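Local atomic coordinates of serine protease inhibitor 1 (Coprinopsis cinerea, PDB entry 3VWC), a protein that probably inhibits serine endopeptidases, as a beta-trefoil member of the I66 family of fungal protease inhibitors. Residues S1-V13 with R134-V146. Residues are numbered along the deposited sequence; the frame is centred on the assembly and turned at random.
Sequences SIKPGTYEVTSKV and RYPATELFTFTQV
Tyr7 and Phe143 both hold CG opposite the carbonyl carbon and next to the backbone N (chi1 -70° and -83°), which brings their buried rings together on the face of antiparallel strands 5-11 and 141-145 that also carries Val9 and Phe141. Phe143 directs its edge at the face of Tyr7 in a T-shaped pair, centroids 5.9 Å apart and planes at 70°. Val9, the direct cross-strand neighbour of Phe143, lies alongside it and lays CG2 over the ring, 3.9 Å from its centroid, in a CH-pi contact. Ile2 reaches back with CD1 to Phe143 CD2 (3.6 Å) and also lies over one face of Tyr7, toward its rim; Gln145 CG lies over the opposite face, likewise offset. The phenol is fixed at its far end, where Tyr7 OH donates to Lys3 O at 2.6 Å. Gln145 has CG anti to the backbone N and its chain extended, and Lys3 NZ donates a hydrogen bond to its OE1 (3.0 Å), in the carbonyl plane and on a lone pair. On the face of Thr10 and Thr142 a water joins their OG1 atoms. Between the strands Glu8 pairs with Thr144 and Thr10 with Thr142 in reciprocal backbone hydrogen bonds, flanked by Val146 N to Thr6 O and Lys12 N to Leu140 O. Strands 46-51 and 96-101 flank the pair, which joins first and last strands to close the beta-trefoil barrel.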
ATOM      1  N   SER A   1      11.468   7.039   5.172  1.00 15.73           N
ATOM      2  CA  SER A   1      11.564   6.073   6.291  1.00 17.14           C
ATOM      3  C   SER A   1      10.246   6.079   7.050  1.00 16.41           C
ATOM      4  O   SER A   1       9.439   6.966   6.864  1.00 18.45           O
ATOM      5  CB  SER A   1      12.690   6.491   7.254  1.00 18.48           C
ATOM      6  OG  SER A   1      12.376   7.750   7.821  1.00 24.49           O
ATOM      7  N   ILE A   2       9.993   5.022   7.816  1.00 16.50           N
ATOM      8  CA  ILE A   2       8.824   4.904   8.663  1.00 15.56           C
ATOM      9  C   ILE A   2       9.243   3.992   9.809  1.00 16.70           C
ATOM     10  O   ILE A   2      10.073   3.092   9.618  1.00 17.59           O
ATOM     11  CB  ILE A   2       7.597   4.301   7.867  1.00 12.65           C
ATOM     12  CG1 ILE A   2       6.358   4.245   8.736  1.00 12.76           C
ATOM     13  CG2 ILE A   2       7.938   2.917   7.342  1.00 15.55           C
ATOM     14  CD1 ILE A   2       5.060   3.751   8.002  1.00 12.23           C
ATOM     15  N   LYS A   3       8.726   4.256  10.995  1.00 16.12           N
ATOM     16  CA  LYS A   3       9.114   3.455  12.146  1.00 16.83           C
ATOM     17  C   LYS A   3       8.500   2.069  11.953  1.00 17.06           C
ATOM     18  O   LYS A   3       7.319   1.960  11.651  1.00 17.72           O
ATOM     19  CB  LYS A   3       8.594   4.102  13.443  1.00 19.47           C
ATOM     20  CG  LYS A   3       9.080   3.393  14.692  1.00 28.13           C
ATOM     21  CD  LYS A   3       8.729   4.199  15.927  1.00 38.32           C
ATOM     22  CE  LYS A   3       7.330   3.847  16.392  1.00 39.12           C
ATOM     23  NZ  LYS A   3       6.763   4.838  17.356  1.00 37.51           N
ATOM     24  N   PRO A   4       9.311   1.008  12.032  1.00 17.34           N
ATOM     25  CA  PRO A   4       8.689  -0.321  11.999  1.00 18.26           C
ATOM     26  C   PRO A   4       7.656  -0.526  13.101  1.00 18.71           C
ATOM     27  O   PRO A   4       7.778   0.019  14.218  1.00 21.84           O
ATOM     28  CB  PRO A   4       9.879  -1.277  12.196  1.00 19.87           C
ATOM     29  CG  PRO A   4      11.098  -0.471  11.956  1.00 22.10           C
ATOM     30  CD  PRO A   4      10.769   0.946  12.260  1.00 19.28           C
ATOM     31  N   GLY A   5       6.609  -1.276  12.781  1.00 18.08           N
ATOM     32  CA  GLY A   5       5.550  -1.559  13.730  1.00 19.33           C
ATOM     33  C   GLY A   5       4.292  -1.916  12.963  1.00 15.67           C
ATOM     34  O   GLY A   5       4.362  -2.290  11.788  1.00 16.92           O
ATOM     35  N   THR A   6       3.164  -1.765  13.634  1.00 17.56           N
ATOM     36  CA  THR A   6       1.887  -2.257  13.131  1.00 18.25           C
ATOM     37  C   THR A   6       0.990  -1.030  12.905  1.00 18.78           C
ATOM     38  O   THR A   6       0.889  -0.143  13.770  1.00 17.76           O
ATOM     39  CB  THR A   6       1.204  -3.228  14.162  1.00 21.73           C
ATOM     40  OG1 THR A   6       2.000  -4.412  14.324  1.00 24.02           O
ATOM     41  CG2 THR A   6      -0.195  -3.613  13.720  1.00 26.13           C
ATOM     42  N   TYR A   7       0.362  -0.979  11.719  1.00 15.82           N
ATOM     43  CA  TYR A   7      -0.344   0.217  11.213  1.00 15.13           C
ATOM     44  C   TYR A   7      -1.684  -0.092  10.563  1.00 15.96           C
ATOM     45  O   TYR A   7      -1.777  -1.047   9.778  1.00 19.98           O
ATOM     46  CB  TYR A   7       0.514   0.890  10.131  1.00 17.64           C
ATOM     47  CG  TYR A   7       1.761   1.537  10.678  1.00 10.89           C
ATOM     48  CD1 TYR A   7       1.787   2.876  11.048  1.00 12.56           C
ATOM     49  CD2 TYR A   7       2.951   0.801  10.793  1.00 12.98           C
ATOM     50  CE1 TYR A   7       2.913   3.470  11.527  1.00 12.64           C
ATOM     51  CE2 TYR A   7       4.108   1.402  11.282  1.00 15.88           C
ATOM     52  CZ  TYR A   7       4.081   2.729  11.630  1.00 15.21           C
ATOM     53  OH  TYR A   7       5.194   3.368  12.119  1.00 17.04           O
ATOM     54  N   GLU A   8      -2.638   0.824  10.717  1.00 15.83           N
ATOM     55  CA  GLU A   8      -3.824   0.868   9.854  1.00 15.12           C
ATOM     56  C   GLU A   8      -3.488   1.782   8.685  1.00 15.72           C
ATOM     57  O   GLU A   8      -2.694   2.711   8.836  1.00 15.57           O
ATOM     58  CB  GLU A   8      -5.019   1.459  10.597  1.00 23.71           C
ATOM     59  CG  GLU A   8      -5.573   0.531  11.668  1.00 33.69           C
ATOM     60  CD  GLU A   8      -7.072   0.721  11.878  1.00 40.98           C
ATOM     61  OE1 GLU A   8      -7.590   1.818  11.559  1.00 45.18           O
ATOM     62  OE2 GLU A   8      -7.735  -0.241  12.330  1.00 47.62           O
ATOM     63  N   VAL A   9      -3.879   1.364   7.499  1.00 14.06           N
ATOM     64  CA  VAL A   9      -3.518   2.119   6.284  1.00 11.23           C
ATOM     65  C   VAL A   9      -4.758   2.550   5.516  1.00 12.73           C
ATOM     66  O   VAL A   9      -5.581   1.703   5.196  1.00 12.50           O
ATOM     67  CB  VAL A   9      -2.610   1.283   5.358  1.00 12.79           C
ATOM     68  CG1 VAL A   9      -2.208   2.064   4.110  1.00 13.90           C
ATOM     69  CG2 VAL A   9      -1.411   0.778   6.107  1.00 15.08           C
ATOM     70  N   THR A  10      -4.931   3.847   5.259  1.00 11.56           N
ATOM     71  CA  THR A  10      -6.048   4.326   4.436  1.00 11.37           C
ATOM     72  C   THR A  10      -5.530   5.112   3.239  1.00 13.03           C
ATOM     73  O   THR A  10      -4.409   5.621   3.251  1.00 11.65           O
ATOM     74  CB  THR A  10      -6.963   5.276   5.217  1.00 11.64           C
ATOM     75  OG1 THR A  10      -6.161   6.320   5.819  1.00 13.87           O
ATOM     76  CG2 THR A  10      -7.685   4.491   6.317  1.00 14.76           C
ATOM     77  N   SER A  11      -6.326   5.109   2.189  1.00  9.72           N
ATOM     78  CA  SER A  11      -6.085   5.916   0.985  1.00  9.75           C
ATOM     79  C   SER A  11      -6.545   7.352   1.144  1.00 10.36           C
ATOM     80  O   SER A  11      -7.647   7.592   1.577  1.00 10.15           O
ATOM     81  CB  SER A  11      -6.825   5.292  -0.184  1.00  9.44           C
ATOM     82  OG  SER A  11      -6.845   6.165  -1.328  1.00  9.55           O
ATOM     83  N   LYS A  12      -5.714   8.326   0.764  1.00  7.55           N
ATOM     84  CA  LYS A  12      -6.124   9.711   0.841  1.00 10.69           C
ATOM     85  C   LYS A  12      -7.213  10.058  -0.174  1.00  9.39           C
ATOM     86  O   LYS A  12      -7.880  11.077  -0.028  1.00 11.30           O
ATOM     87  CB  LYS A  12      -4.907  10.629   0.636  1.00  7.59           C
ATOM     88  CG  LYS A  12      -3.964  10.709   1.873  1.00 11.96           C
ATOM     89  CD  LYS A  12      -4.486  11.651   2.970  1.00 17.00           C
ATOM     90  CE  LYS A  12      -4.094  13.066   2.698  1.00 19.59           C
ATOM     91  NZ  LYS A  12      -4.865  13.944   3.621  1.00 34.89           N
ATOM     92  N   VAL A  13      -7.389   9.220  -1.201  1.00  9.68           N
ATOM     93  CA  VAL A  13      -8.453   9.456  -2.216  1.00 11.45           C
ATOM     94  C   VAL A  13      -9.827   9.461  -1.553  1.00 12.13           C
ATOM     95  O   VAL A  13     -10.692  10.292  -1.884  1.00 12.90           O
ATOM     96  CB  VAL A  13      -8.480   8.307  -3.252  1.00 12.12           C
ATOM     97  CG1 VAL A  13      -9.741   8.412  -4.193  1.00 12.01           C
ATOM     98  CG2 VAL A  13      -7.233   8.407  -4.052  1.00 14.72           C
ATOM     99  N   ARG A 134       4.069  18.182  -4.935  1.00 11.74           N
ATOM    100  CA  ARG A 134       2.761  17.880  -4.388  1.00 14.13           C
ATOM    101  C   ARG A 134       2.136  16.709  -5.137  1.00 11.99           C
ATOM    102  O   ARG A 134       2.015  16.714  -6.357  1.00 12.33           O
ATOM    103  CB  ARG A 134       1.862  19.112  -4.428  1.00 20.57           C
ATOM    104  CG  ARG A 134       2.248  20.067  -3.267  1.00 26.74           C
ATOM    105  CD  ARG A 134       1.134  21.004  -2.797  1.00 25.18           C
ATOM    106  NE  ARG A 134       0.012  20.351  -2.091  1.00 30.25           N
ATOM    107  CZ  ARG A 134      -0.050  20.124  -0.773  1.00 29.19           C
ATOM    108  NH1 ARG A 134       0.989  20.404   0.015  1.00 24.57           N
ATOM    109  NH2 ARG A 134      -1.154  19.562  -0.251  1.00 22.44           N
ATOM    110  N   TYR A 135       1.856  15.646  -4.392  1.00 10.31           N
ATOM    111  CA  TYR A 135       1.358  14.429  -5.000  1.00 10.95           C
ATOM    112  C   TYR A 135      -0.163  14.477  -5.064  1.00 10.52           C
ATOM    113  O   TYR A 135      -0.825  14.974  -4.151  1.00 11.75           O
ATOM    114  CB  TYR A 135       1.783  13.269  -4.116  1.00 12.19           C
ATOM    115  CG  TYR A 135       3.255  13.008  -4.148  1.00 10.84           C
ATOM    116  CD1 TYR A 135       3.773  12.054  -5.027  1.00 11.66           C
ATOM    117  CD2 TYR A 135       4.155  13.728  -3.333  1.00 10.89           C
ATOM    118  CE1 TYR A 135       5.151  11.777  -5.044  1.00 13.77           C
ATOM    119  CE2 TYR A 135       5.515  13.484  -3.375  1.00 13.77           C
ATOM    120  CZ  TYR A 135       6.009  12.557  -4.274  1.00 12.70           C
ATOM    121  OH  TYR A 135       7.353  12.279  -4.323  1.00 18.53           O
ATOM    122  N   PRO A 136      -0.730  13.884  -6.106  1.00 10.53           N
ATOM    123  CA  PRO A 136      -2.173  13.651  -6.096  1.00 10.29           C
ATOM    124  C   PRO A 136      -2.584  12.669  -4.990  1.00  7.95           C
ATOM    125  O   PRO A 136      -1.797  11.776  -4.607  1.00  9.01           O
ATOM    126  CB  PRO A 136      -2.447  13.040  -7.482  1.00  9.80           C
ATOM    127  CG  PRO A 136      -1.127  12.322  -7.789  1.00 11.32           C
ATOM    128  CD  PRO A 136      -0.044  13.230  -7.242  1.00 11.98           C
ATOM    129  N   ALA A 137      -3.826  12.777  -4.508  1.00  7.78           N
ATOM    130  CA  ALA A 137      -4.267  11.929  -3.423  1.00  8.90           C
ATOM    131  C   ALA A 137      -4.222  10.435  -3.760  1.00  8.78           C
ATOM    132  O   ALA A 137      -4.159   9.582  -2.821  1.00  9.98           O
ATOM    133  CB  ALA A 137      -5.724  12.307  -3.014  1.00 10.21           C
ATOM    134  N   THR A 138      -4.310  10.148  -5.067  1.00  8.85           N
ATOM    135  CA  THR A 138      -4.236   8.780  -5.579  1.00  7.22           C
ATOM    136  C   THR A 138      -2.935   8.063  -5.172  1.00  9.69           C
ATOM    137  O   THR A 138      -2.868   6.830  -5.201  1.00 12.03           O
ATOM    138  CB  THR A 138      -4.277   8.824  -7.088  1.00  8.22           C
ATOM    139  OG1 THR A 138      -3.187   9.668  -7.487  1.00  9.39           O
ATOM    140  CG2 THR A 138      -5.636   9.393  -7.554  1.00 10.15           C
ATOM    141  N   GLU A 139      -1.918   8.810  -4.750  1.00  6.99           N
ATOM    142  CA  GLU A 139      -0.592   8.233  -4.477  1.00  8.81           C
ATOM    143  C   GLU A 139      -0.198   8.395  -3.020  1.00  7.80           C
ATOM    144  O   GLU A 139       0.900   8.025  -2.642  1.00  8.81           O
ATOM    145  CB  GLU A 139       0.471   8.926  -5.365  1.00  7.81           C
ATOM    146  CG  GLU A 139       0.099   8.788  -6.856  1.00  9.24           C
ATOM    147  CD  GLU A 139       1.080   9.476  -7.775  1.00 10.82           C
ATOM    148  OE1 GLU A 139       1.758  10.422  -7.267  1.00  8.91           O
ATOM    149  OE2 GLU A 139       1.087   9.179  -8.978  1.00 10.32           O
ATOM    150  N   LEU A 140      -1.148   8.858  -2.191  1.00  7.63           N
ATOM    151  CA  LEU A 140      -0.887   9.139  -0.768  1.00  9.40           C
ATOM    152  C   LEU A 140      -1.691   8.226   0.157  1.00  8.44           C
ATOM    153  O   LEU A 140      -2.886   7.956  -0.097  1.00  9.00           O
ATOM    154  CB  LEU A 140      -1.219  10.618  -0.482  1.00 10.83           C
ATOM    155  CG  LEU A 140      -0.331  11.594  -1.304  1.00  9.02           C
ATOM    156  CD1 LEU A 140      -0.902  12.968  -0.990  1.00 10.10           C
ATOM    157  CD2 LEU A 140       1.159  11.519  -0.889  1.00  9.18           C
ATOM    158  N   PHE A 141      -1.028   7.721   1.184  1.00 10.14           N
ATOM    159  CA  PHE A 141      -1.633   6.818   2.152  1.00 10.75           C
ATOM    160  C   PHE A 141      -1.350   7.323   3.557  1.00 12.37           C
ATOM    161  O   PHE A 141      -0.237   7.695   3.857  1.00 10.90           O
ATOM    162  CB  PHE A 141      -0.999   5.445   1.929  1.00 10.41           C
ATOM    163  CG  PHE A 141      -1.312   4.911   0.584  1.00  9.41           C
ATOM    164  CD1 PHE A 141      -0.570   5.322  -0.525  1.00  9.80           C
ATOM    165  CD2 PHE A 141      -2.501   4.235   0.339  1.00  8.90           C
ATOM    166  CE1 PHE A 141      -0.927   4.943  -1.829  1.00  9.31           C
ATOM    167  CE2 PHE A 141      -2.824   3.835  -0.931  1.00  9.21           C
ATOM    168  CZ  PHE A 141      -2.092   4.227  -2.028  1.00  8.85           C
ATOM    169  N   THR A 142      -2.332   7.192   4.444  1.00  9.99           N
ATOM    170  CA  THR A 142      -2.128   7.485   5.855  1.00  9.08           C
ATOM    171  C   THR A 142      -1.818   6.222   6.631  1.00  9.06           C
ATOM    172  O   THR A 142      -2.612   5.251   6.563  1.00 11.20           O
ATOM    173  CB  THR A 142      -3.349   8.175   6.463  1.00 11.38           C
ATOM    174  OG1 THR A 142      -3.654   9.348   5.710  1.00 12.64           O
ATOM    175  CG2 THR A 142      -3.097   8.628   7.918  1.00 14.49           C
ATOM    176  N   PHE A 143      -0.633   6.138   7.218  1.00 10.78           N
ATOM    177  CA  PHE A 143      -0.229   4.964   8.023  1.00 11.69           C
ATOM    178  C   PHE A 143      -0.344   5.407   9.478  1.00 14.76           C
ATOM    179  O   PHE A 143       0.397   6.304   9.910  1.00 15.41           O
ATOM    180  CB  PHE A 143       1.226   4.585   7.769  1.00 12.00           C
ATOM    181  CG  PHE A 143       1.448   3.737   6.554  1.00  9.25           C
ATOM    182  CD1 PHE A 143       1.228   4.233   5.257  1.00 12.48           C
ATOM    183  CD2 PHE A 143       1.926   2.443   6.689  1.00 14.32           C
ATOM    184  CE1 PHE A 143       1.506   3.456   4.115  1.00 12.38           C
ATOM    185  CE2 PHE A 143       2.195   1.662   5.580  1.00 13.51           C
ATOM    186  CZ  PHE A 143       1.960   2.145   4.277  1.00 11.45           C
ATOM    187  N   THR A 144      -1.309   4.832  10.200  1.00 13.96           N
ATOM    188  CA  THR A 144      -1.570   5.224  11.589  1.00 16.91           C
ATOM    189  C   THR A 144      -1.195   4.073  12.524  1.00 14.29           C
ATOM    190  O   THR A 144      -1.747   2.963  12.425  1.00 16.96           O
ATOM    191  CB  THR A 144      -3.044   5.603  11.820  1.00 16.45           C
ATOM    192  OG1 THR A 144      -3.421   6.657  10.915  1.00 19.81           O
ATOM    193  CG2 THR A 144      -3.212   6.135  13.214  1.00 20.70           C
ATOM    194  N   GLN A 145      -0.166   4.310  13.344  1.00 18.33           N
ATOM    195  CA  GLN A 145       0.380   3.289  14.229  1.00 22.56           C
ATOM    196  C   GLN A 145      -0.650   2.866  15.264  1.00 23.86           C
ATOM    197  O   GLN A 145      -1.295   3.711  15.889  1.00 25.59           O
ATOM    198  CB  GLN A 145       1.632   3.803  14.925  1.00 25.48           C
ATOM    199  CG  GLN A 145       2.392   2.664  15.605  1.00 30.00           C
ATOM    200  CD  GLN A 145       3.811   3.044  15.953  1.00 37.68           C
ATOM    201  OE1 GLN A 145       4.177   4.224  15.934  1.00 36.38           O
ATOM    202  NE2 GLN A 145       4.610   2.048  16.313  1.00 37.77           N
ATOM    203  N   VAL A 146      -0.816   1.558  15.421  1.00 28.00           N
ATOM    204  CA  VAL A 146      -1.781   1.008  16.373  1.00 33.11           C
ATOM    205  C   VAL A 146      -1.289   1.218  17.810  1.00 37.14           C
ATOM    206  O   VAL A 146      -0.083   1.144  18.080  1.00 38.62           O
ATOM    207  CB  VAL A 146      -2.015  -0.490  16.114  1.00 34.25           C
ATOM    208  CG1 VAL A 146      -2.714  -1.143  17.306  1.00 40.98           C
ATOM    209  CG2 VAL A 146      -2.806  -0.691  14.820  1.00 30.98           C
TER
HETATM  210  O   HOH W   1       3.588  -0.975  16.304  1.00 28.55           O
HETATM  211  O   HOH W   2      -5.780   8.609   4.200  1.00 15.33           O
HETATM  212  O   HOH W   3      -4.280   6.720  -2.219  1.00  9.63           O